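Side-chain contacts in putative hemin ABC transport system, membrane protein (Burkholderia cenocepacia J2315, PDB 5B57), which probably serves as the membrane-spanning subunit of an ABC importer that brings heme into the cell: residues A[182-187]-A[204-209]; A[136-141]-A[198-203]; A[347-350]-A[356-359]. All coordinates share one frame; numbering follows the deposited sequence.

Interaction 1. Residues A[182-187]-A[204-209]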
loop_
_atom_site.group_PDB
_atom_site.type_symbol
_atom_site.label_atom_id
_atom_site.label_comp_id
_atom_site.label_asym_id
_atom_site.label_seq_id
_atom_site.Cartn_x
_atom_site.Cartn_y
_atom_site.Cartn_z
ATOM N N ALA A 182 -3.489 0.368 -24.450
ATOM C CA ALA A 182 -4.812 -0.209 -24.680
ATOM C C ALA A 182 -4.862 -1.700 -24.329
ATOM O O ALA A 182 -5.892 -2.196 -23.842
ATOM C CB ALA A 182 -5.229 0.008 -26.134
ATOM N N LEU A 183 -3.769 -2.432 -24.579
ATOM C CA LEU A 183 -3.750 -3.843 -24.229
ATOM C C LEU A 183 -3.806 -4.024 -22.717
ATOM O O LEU A 183 -4.574 -4.851 -22.220
ATOM C CB LEU A 183 -2.519 -4.515 -24.841
ATOM C CG LEU A 183 -2.016 -5.880 -24.331
ATOM C CD1 LEU A 183 -3.077 -6.977 -24.428
ATOM C CD2 LEU A 183 -0.728 -6.310 -25.030
ATOM N N VAL A 184 -3.043 -3.217 -21.968
ATOM C CA VAL A 184 -3.056 -3.291 -20.504
ATOM C C VAL A 184 -4.455 -3.019 -19.958
ATOM O O VAL A 184 -4.923 -3.704 -19.047
ATOM C CB VAL A 184 -2.015 -2.324 -19.908
ATOM C CG1 VAL A 184 -2.167 -2.235 -18.393
ATOM C CG2 VAL A 184 -0.649 -2.809 -20.222
ATOM N N TYR A 185 -5.146 -2.024 -20.518
ATOM C CA TYR A 185 -6.518 -1.744 -20.112
ATOM C C TYR A 185 -7.428 -2.954 -20.322
ATOM O O TYR A 185 -8.173 -3.341 -19.419
ATOM C CB TYR A 185 -7.057 -0.537 -20.876
ATOM C CG TYR A 185 -8.471 -0.189 -20.474
ATOM C CD1 TYR A 185 -8.724 0.600 -19.360
ATOM C CD2 TYR A 185 -9.557 -0.676 -21.182
ATOM C CE1 TYR A 185 -10.028 0.907 -18.973
ATOM C CE2 TYR A 185 -10.860 -0.375 -20.800
ATOM C CZ TYR A 185 -11.090 0.415 -19.692
ATOM O OH TYR A 185 -12.379 0.727 -19.296
ATOM N N ARG A 186 -7.394 -3.562 -21.511
ATOM C CA ARG A 186 -8.265 -4.712 -21.752
ATOM C C ARG A 186 -7.984 -5.859 -20.782
ATOM O O ARG A 186 -8.921 -6.532 -20.330
ATOM C CB ARG A 186 -8.135 -5.196 -23.193
ATOM C CG ARG A 186 -9.414 -5.007 -23.999
ATOM C CD ARG A 186 -10.581 -5.884 -23.494
ATOM N NE ARG A 186 -10.437 -7.293 -23.885
ATOM C CZ ARG A 186 -10.858 -7.822 -25.040
ATOM N NH1 ARG A 186 -11.467 -7.081 -25.962
ATOM N NH2 ARG A 186 -10.661 -9.111 -25.281
ATOM N N LEU A 187 -6.705 -6.100 -20.446
ATOM C CA LEU A 187 -6.367 -7.222 -19.564
ATOM C C LEU A 187 -6.914 -7.018 -18.155
ATOM O O LEU A 187 -7.276 -7.993 -17.474
ATOM C CB LEU A 187 -4.852 -7.431 -19.510
ATOM C CG LEU A 187 -4.129 -8.014 -20.730
ATOM C CD1 LEU A 187 -2.697 -8.278 -20.345
ATOM C CD2 LEU A 187 -4.771 -9.288 -21.301
ATOM N N ILE A 204 2.427 -4.585 -14.816
ATOM C CA ILE A 204 3.641 -5.339 -14.482
ATOM C C ILE A 204 3.876 -6.452 -15.498
ATOM O O ILE A 204 5.008 -6.682 -15.947
ATOM C CB ILE A 204 3.567 -5.920 -13.056
ATOM C CG1 ILE A 204 3.246 -4.857 -12.001
ATOM C CG2 ILE A 204 4.877 -6.645 -12.748
ATOM C CD1 ILE A 204 4.000 -3.563 -12.189
ATOM N N ALA A 205 2.812 -7.165 -15.869
ATOM C CA ALA A 205 2.984 -8.307 -16.754
ATOM C C ALA A 205 3.240 -7.858 -18.185
ATOM O O ALA A 205 4.123 -8.414 -18.855
ATOM C CB ALA A 205 1.768 -9.231 -16.658
ATOM N N ILE A 206 2.513 -6.844 -18.674
ATOM C CA ILE A 206 2.758 -6.432 -20.053
ATOM C C ILE A 206 4.087 -5.702 -20.154
ATOM O O ILE A 206 4.779 -5.805 -21.175
ATOM C CB ILE A 206 1.598 -5.597 -20.606
ATOM C CG1 ILE A 206 0.339 -6.460 -20.729
ATOM C CG2 ILE A 206 1.958 -5.017 -21.974
ATOM C CD1 ILE A 206 0.408 -7.472 -21.852
ATOM N N ASN A 207 4.504 -5.017 -19.082
ATOM C CA ASN A 207 5.830 -4.394 -19.060
ATOM C C ASN A 207 6.970 -5.400 -19.095
ATOM O O ASN A 207 8.051 -5.076 -19.613
ATOM C CB ASN A 207 6.012 -3.536 -17.819
ATOM C CG ASN A 207 5.648 -2.126 -18.064
ATOM O OD1 ASN A 207 5.521 -1.706 -19.214
ATOM N ND2 ASN A 207 5.470 -1.365 -16.991
ATOM N N ALA A 208 6.783 -6.573 -18.460
ATOM C CA ALA A 208 7.792 -7.622 -18.505
ATOM C C ALA A 208 7.976 -8.125 -19.920
ATOM O O ALA A 208 9.107 -8.337 -20.364
ATOM C CB ALA A 208 7.394 -8.773 -17.598
ATOM N N LEU A 209 6.871 -8.289 -20.650
ATOM C CA LEU A 209 6.889 -8.841 -22.004
ATOM C C LEU A 209 7.502 -7.861 -22.999
ATOM O O LEU A 209 8.338 -8.271 -23.805
ATOM C CB LEU A 209 5.456 -9.266 -22.377
ATOM C CG LEU A 209 4.903 -9.759 -23.718
ATOM C CD1 LEU A 209 5.384 -11.143 -24.034
ATOM C CD2 LEU A 209 3.393 -9.755 -23.632
#
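Ile206 reaches from helix 196-220 into an apolar site formed by Leu183, Val184 and Leu187 of helix 168-188. At its root, CB of Ile206 lies 3.6 Å from CG2 of Val184, a methyl that also passes close to both branches leaving that carbon. CG1 comes next; it stands beside the backbone N (chi1 -67°), a setting that carries the longer branch toward the partner helix, where Leu187 CD1 waits 3.6 Å from it. The tip, CD1, lodges between two leucines, 3.5 Å from Leu187 CD1 and 3.6 Å from Leu183 CD2. This is one side chain received by three residues spaced i, i+1 and i+4, in the packing of two neighbouring transmembrane helices of a FecCD-type permease; the short segments run roughly antiparallel, at 141°, with axes 10.1 Å apart. A beta-branched isoleucine suits the place because it offers carbon to Val184 close to its own backbone and still sends a methyl out to the leucines. Val184 has its CA nearest that of Ile206, at 6.6 Å, and its short side chain fits between the two backbones. Another face of helix 196-220 meets the second subunit, where Phe372 of that subunit packs on Ala205.

Interaction 2. Residues A[136-141]-A[198-203]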
loop_
_atom_site.group_PDB
_atom_site.type_symbol
_atom_site.label_atom_id
_atom_site.label_comp_id
_atom_site.label_asym_id
_atom_site.label_seq_id
_atom_site.Cartn_x
_atom_site.Cartn_y
_atom_site.Cartn_z
ATOM N N PRO A 136 2.432 9.171 -14.462
ATOM C CA PRO A 136 1.705 9.003 -15.726
ATOM C C PRO A 136 2.134 7.793 -16.515
ATOM O O PRO A 136 1.400 7.361 -17.407
ATOM C CB PRO A 136 2.033 10.289 -16.484
ATOM C CG PRO A 136 2.226 11.290 -15.430
ATOM C CD PRO A 136 2.864 10.568 -14.267
ATOM N N GLY A 137 3.299 7.227 -16.213
ATOM C CA GLY A 137 3.790 6.086 -16.974
ATOM C C GLY A 137 2.876 4.890 -16.882
ATOM O O GLY A 137 2.487 4.315 -17.906
ATOM N N LEU A 138 2.488 4.530 -15.649
ATOM C CA LEU A 138 1.746 3.332 -15.261
ATOM C C LEU A 138 0.627 2.886 -16.203
ATOM O O LEU A 138 0.234 1.709 -16.198
ATOM C CB LEU A 138 1.135 3.547 -13.879
ATOM C CG LEU A 138 2.024 3.935 -12.718
ATOM C CD1 LEU A 138 1.161 3.967 -11.468
ATOM C CD2 LEU A 138 3.163 2.935 -12.580
ATOM N N VAL A 139 0.079 3.831 -16.975
ATOM C CA VAL A 139 -0.988 3.516 -17.923
ATOM C C VAL A 139 -0.566 2.380 -18.846
ATOM O O VAL A 139 -1.336 1.450 -19.112
ATOM C CB VAL A 139 -1.373 4.778 -18.720
ATOM C CG1 VAL A 139 -2.514 4.473 -19.677
ATOM C CG2 VAL A 139 -1.743 5.904 -17.770
ATOM N N GLY A 140 0.661 2.446 -19.349
ATOM C CA GLY A 140 1.219 1.454 -20.241
ATOM C C GLY A 140 2.015 2.152 -21.316
ATOM O O GLY A 140 2.874 1.562 -21.963
ATOM N N VAL A 141 1.779 3.455 -21.442
ATOM C CA VAL A 141 2.088 4.155 -22.681
ATOM C C VAL A 141 3.596 4.295 -22.886
ATOM O O VAL A 141 4.088 4.147 -24.009
ATOM C CB VAL A 141 1.365 5.515 -22.700
ATOM C CG1 VAL A 141 1.792 6.355 -21.525
ATOM C CG2 VAL A 141 1.617 6.227 -23.967
ATOM N N LEU A 198 -5.737 -4.238 -10.408
ATOM C CA LEU A 198 -5.537 -5.133 -11.551
ATOM C C LEU A 198 -4.869 -4.408 -12.713
ATOM O O LEU A 198 -3.989 -4.965 -13.373
ATOM C CB LEU A 198 -6.869 -5.750 -12.001
ATOM C CG LEU A 198 -7.664 -6.668 -11.040
ATOM C CD1 LEU A 198 -8.838 -7.305 -11.723
ATOM C CD2 LEU A 198 -6.803 -7.752 -10.437
ATOM N N LEU A 199 -5.246 -3.155 -12.965
ATOM C CA LEU A 199 -4.521 -2.375 -13.964
ATOM C C LEU A 199 -3.030 -2.359 -13.675
ATOM O O LEU A 199 -2.209 -2.459 -14.590
ATOM C CB LEU A 199 -5.054 -0.948 -14.011
ATOM C CG LEU A 199 -4.392 -0.166 -15.125
ATOM C CD1 LEU A 199 -5.446 0.599 -15.843
ATOM C CD2 LEU A 199 -3.375 0.774 -14.553
ATOM N N LEU A 200 -2.661 -2.237 -12.403
ATOM C CA LEU A 200 -1.247 -2.246 -12.046
ATOM C C LEU A 200 -0.638 -3.618 -12.288
ATOM O O LEU A 200 0.527 -3.719 -12.693
ATOM C CB LEU A 200 -1.074 -1.813 -10.590
ATOM C CG LEU A 200 -1.344 -0.330 -10.331
ATOM C CD1 LEU A 200 -1.125 -0.003 -8.856
ATOM C CD2 LEU A 200 -0.475 0.557 -11.257
ATOM N N LEU A 201 -1.422 -4.687 -12.079
ATOM C CA LEU A 201 -0.916 -6.043 -12.302
ATOM C C LEU A 201 -0.780 -6.363 -13.797
ATOM O O LEU A 201 0.231 -6.933 -14.228
ATOM C CB LEU A 201 -1.821 -7.052 -11.592
ATOM C CG LEU A 201 -1.158 -8.041 -10.616
ATOM C CD1 LEU A 201 -0.191 -7.377 -9.640
ATOM C CD2 LEU A 201 -2.222 -8.767 -9.826
ATOM N N ALA A 202 -1.766 -5.996 -14.614
ATOM C CA ALA A 202 -1.580 -6.109 -16.057
ATOM C C ALA A 202 -0.347 -5.345 -16.512
ATOM O O ALA A 202 0.433 -5.844 -17.326
ATOM C CB ALA A 202 -2.818 -5.600 -16.797
ATOM N N GLY A 203 -0.172 -4.123 -16.009
ATOM C CA GLY A 203 1.004 -3.338 -16.349
ATOM C C GLY A 203 2.305 -4.039 -16.027
ATOM O O GLY A 203 3.204 -4.103 -16.864
#
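Leu138 and Leu200 make the side-chain contact between the loop 136-141 and helix 196-220: CD1 of Leu138 meets CD2 of Leu200 at 3.8 Å, methyl against methyl, with the two chains angled across each other. The other touch is looser and joins side chain to main chain, CD2 of Leu199 standing 4.1 Å from the carbonyl O of Leu138. No hydrogen bond links the segments, so the association is one of apolar packing. Leucine suits Leu138 and Leu200 because their terminal methyls are what meet, and it suits Leu199 by bringing a methyl near the carbonyl.

Torsions explain how the helix presents two consecutive leucines to the same loop. In Leu200 the CG lies beside the backbone N (chi1 -71°), and the rest of the chain extends until a methyl arrives at Leu138; Leu199 instead points toward the loop from its CB, and its CG, anti to the backbone N (chi1 -175°), continues outward to CD2. Gly203, one turn after Leu199, faces the Leu138 carbonyl.

The loop is shaped from within. Gly140 N donates to Gly137 O at 3.0 Å, closing a tight turn, and Asp135 OD1 accepts from Gly137 N. Gly140 is also the N-cap of helix 141-154, and its positive phi of 140° is far more accessible to glycine than to a residue with a side chain. Val139, directed away from helix 196-220, packs on Met125 of helix 94-128, Ala181 of helix 168-188 and Leu291 of helix 283-305, while Leu199 shares Leu291, placing the turn amid these three helices and helix 196-220.

Interaction 3. Residues A[347-350]-A[356-359]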
loop_
_atom_site.group_PDB
_atom_site.type_symbol
_atom_site.label_atom_id
_atom_site.label_comp_id
_atom_site.label_asym_id
_atom_site.label_seq_id
_atom_site.Cartn_x
_atom_site.Cartn_y
_atom_site.Cartn_z
ATOM N N LEU A 347 17.322 24.151 -20.310
ATOM C CA LEU A 347 18.270 25.240 -20.195
ATOM C C LEU A 347 19.503 24.817 -19.409
ATOM O O LEU A 347 20.613 25.259 -19.720
ATOM C CB LEU A 347 17.589 26.421 -19.545
ATOM C CG LEU A 347 17.919 27.721 -20.227
ATOM C CD1 LEU A 347 16.628 28.469 -20.267
ATOM C CD2 LEU A 347 18.956 28.436 -19.392
ATOM N N ALA A 348 19.340 23.968 -18.391
ATOM C CA ALA A 348 20.510 23.488 -17.667
ATOM C C ALA A 348 21.391 22.569 -18.524
ATOM O O ALA A 348 22.621 22.669 -18.471
ATOM C CB ALA A 348 20.090 22.791 -16.382
ATOM N N ALA A 349 20.802 21.666 -19.312
ATOM C CA ALA A 349 21.632 20.726 -20.076
ATOM C C ALA A 349 22.440 21.458 -21.149
ATOM O O ALA A 349 23.653 21.261 -21.287
ATOM C CB ALA A 349 20.755 19.652 -20.721
ATOM N N ARG A 350 21.766 22.333 -21.932
ATOM C CA ARG A 350 22.421 23.059 -23.001
ATOM C C ARG A 350 23.425 24.087 -22.482
ATOM O O ARG A 350 23.986 24.883 -23.239
ATOM C CB ARG A 350 21.382 23.746 -23.890
ATOM C CG ARG A 350 21.206 23.102 -25.265
ATOM C CD ARG A 350 21.896 23.938 -26.371
ATOM N NE ARG A 350 22.420 23.161 -27.505
ATOM C CZ ARG A 350 23.654 22.668 -27.572
ATOM N NH1 ARG A 350 24.505 22.847 -26.568
ATOM N NH2 ARG A 350 24.035 21.985 -28.639
ATOM N N ALA A 356 28.587 20.454 -24.647
ATOM C CA ALA A 356 27.873 19.184 -24.669
ATOM C C ALA A 356 26.389 19.416 -24.443
ATOM O O ALA A 356 25.970 20.389 -23.807
ATOM C CB ALA A 356 28.418 18.217 -23.620
ATOM N N ASP A 357 25.586 18.525 -24.997
ATOM C CA ASP A 357 24.132 18.606 -24.880
ATOM C C ASP A 357 23.722 17.363 -24.116
ATOM O O ASP A 357 23.535 16.270 -24.656
ATOM C CB ASP A 357 23.491 18.731 -26.271
ATOM C CG ASP A 357 22.032 19.163 -26.205
ATOM O OD1 ASP A 357 21.559 19.571 -25.117
ATOM O OD2 ASP A 357 21.353 19.095 -27.256
ATOM N N ILE A 358 23.595 17.536 -22.792
ATOM C CA ILE A 358 23.420 16.456 -21.808
ATOM C C ILE A 358 22.010 15.895 -21.922
ATOM O O ILE A 358 21.052 16.681 -22.049
ATOM C CB ILE A 358 23.715 16.976 -20.417
ATOM C CG1 ILE A 358 25.159 17.466 -20.314
ATOM C CG2 ILE A 358 23.391 15.929 -19.369
ATOM C CD1 ILE A 358 25.437 18.069 -18.987
ATOM N N PRO A 359 21.827 14.586 -21.863
ATOM C CA PRO A 359 20.479 14.044 -21.922
ATOM C C PRO A 359 19.577 14.676 -20.878
ATOM O O PRO A 359 19.968 14.905 -19.734
ATOM C CB PRO A 359 20.698 12.550 -21.653
ATOM C CG PRO A 359 22.064 12.295 -22.271
ATOM C CD PRO A 359 22.860 13.534 -21.961
#
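Ala349 and Ile358 supply the apolar part of this contact, in which the last turns of helix 327-352 meet the extended chain leading into helix 360-378. Their CB atoms are 4.0 Å apart, and the Ala349 methyl also rests against the carbonyl O of Ile358. Alanine's small methyl suits a site where the two main chains run so close, the CA atoms of Ala349 and Ile358 being 4.9 Å apart. Ile358 sets its beta-branched carbon toward the helix, brings CG1 near the Ala349 carbonyl O, and also touches Ala353.

The polar part belongs to Arg350 and Asp357. Their guanidinium and carboxylate planes are stacked, 12° from parallel, with Asp357 CG 4.1 Å above the centre of the guanidinium. Because the acid lies over a face, no N-H points at OD2: Arg350 NH2 and Asp357 OD2 are 4.2 Å apart, beyond a salt bridge, and any attraction is probably through charge alone. The aliphatic stem of Arg350 contributes as well, its CG lying 3.6 Å from Asp357 OD1. Bends at chi2 and chi3 bring the guanidinium back over the carboxylate, although the arginine was modelled in two conformers and touches a crystal neighbour, so its pose should be read with caution. The firmer partner of Asp357 is Arg107 of helix 94-128, which forms a salt bridge with OD2 and probably helps to fix the carboxylate.

Pro359 is the N-cap of helix 360-378 and packs on Phe219 of the second subunit. Within the chain, Leu363 of helix 360-378 touches both Ala348 and Ile358, seating the extended segment 356-359 between helix 327-352 and helix 360-378.

Overall arrangement
Interactions 1 and 2 form one continuous region, their centres 7 Å apart, and both draw on helix 196-220, at successive places along it. Val184 joins them: its CG1 lies 3.6 Å from Gly203 N and 3.8 Å from Val139 O, and its carbonyl O is 3.6 Å from Ala202 CB, so helix 168-188 meets both that helix and the loop 136-141. Interaction 3 stands apart, its centre 34 Å from that of interaction 1 and 31 Å from that of interaction 2, on the opposite side of the chain's centre from the latter. All three belong to the FecCD-type permease fold and touch the second subunit, so each has a place near the interface between the two permease copies.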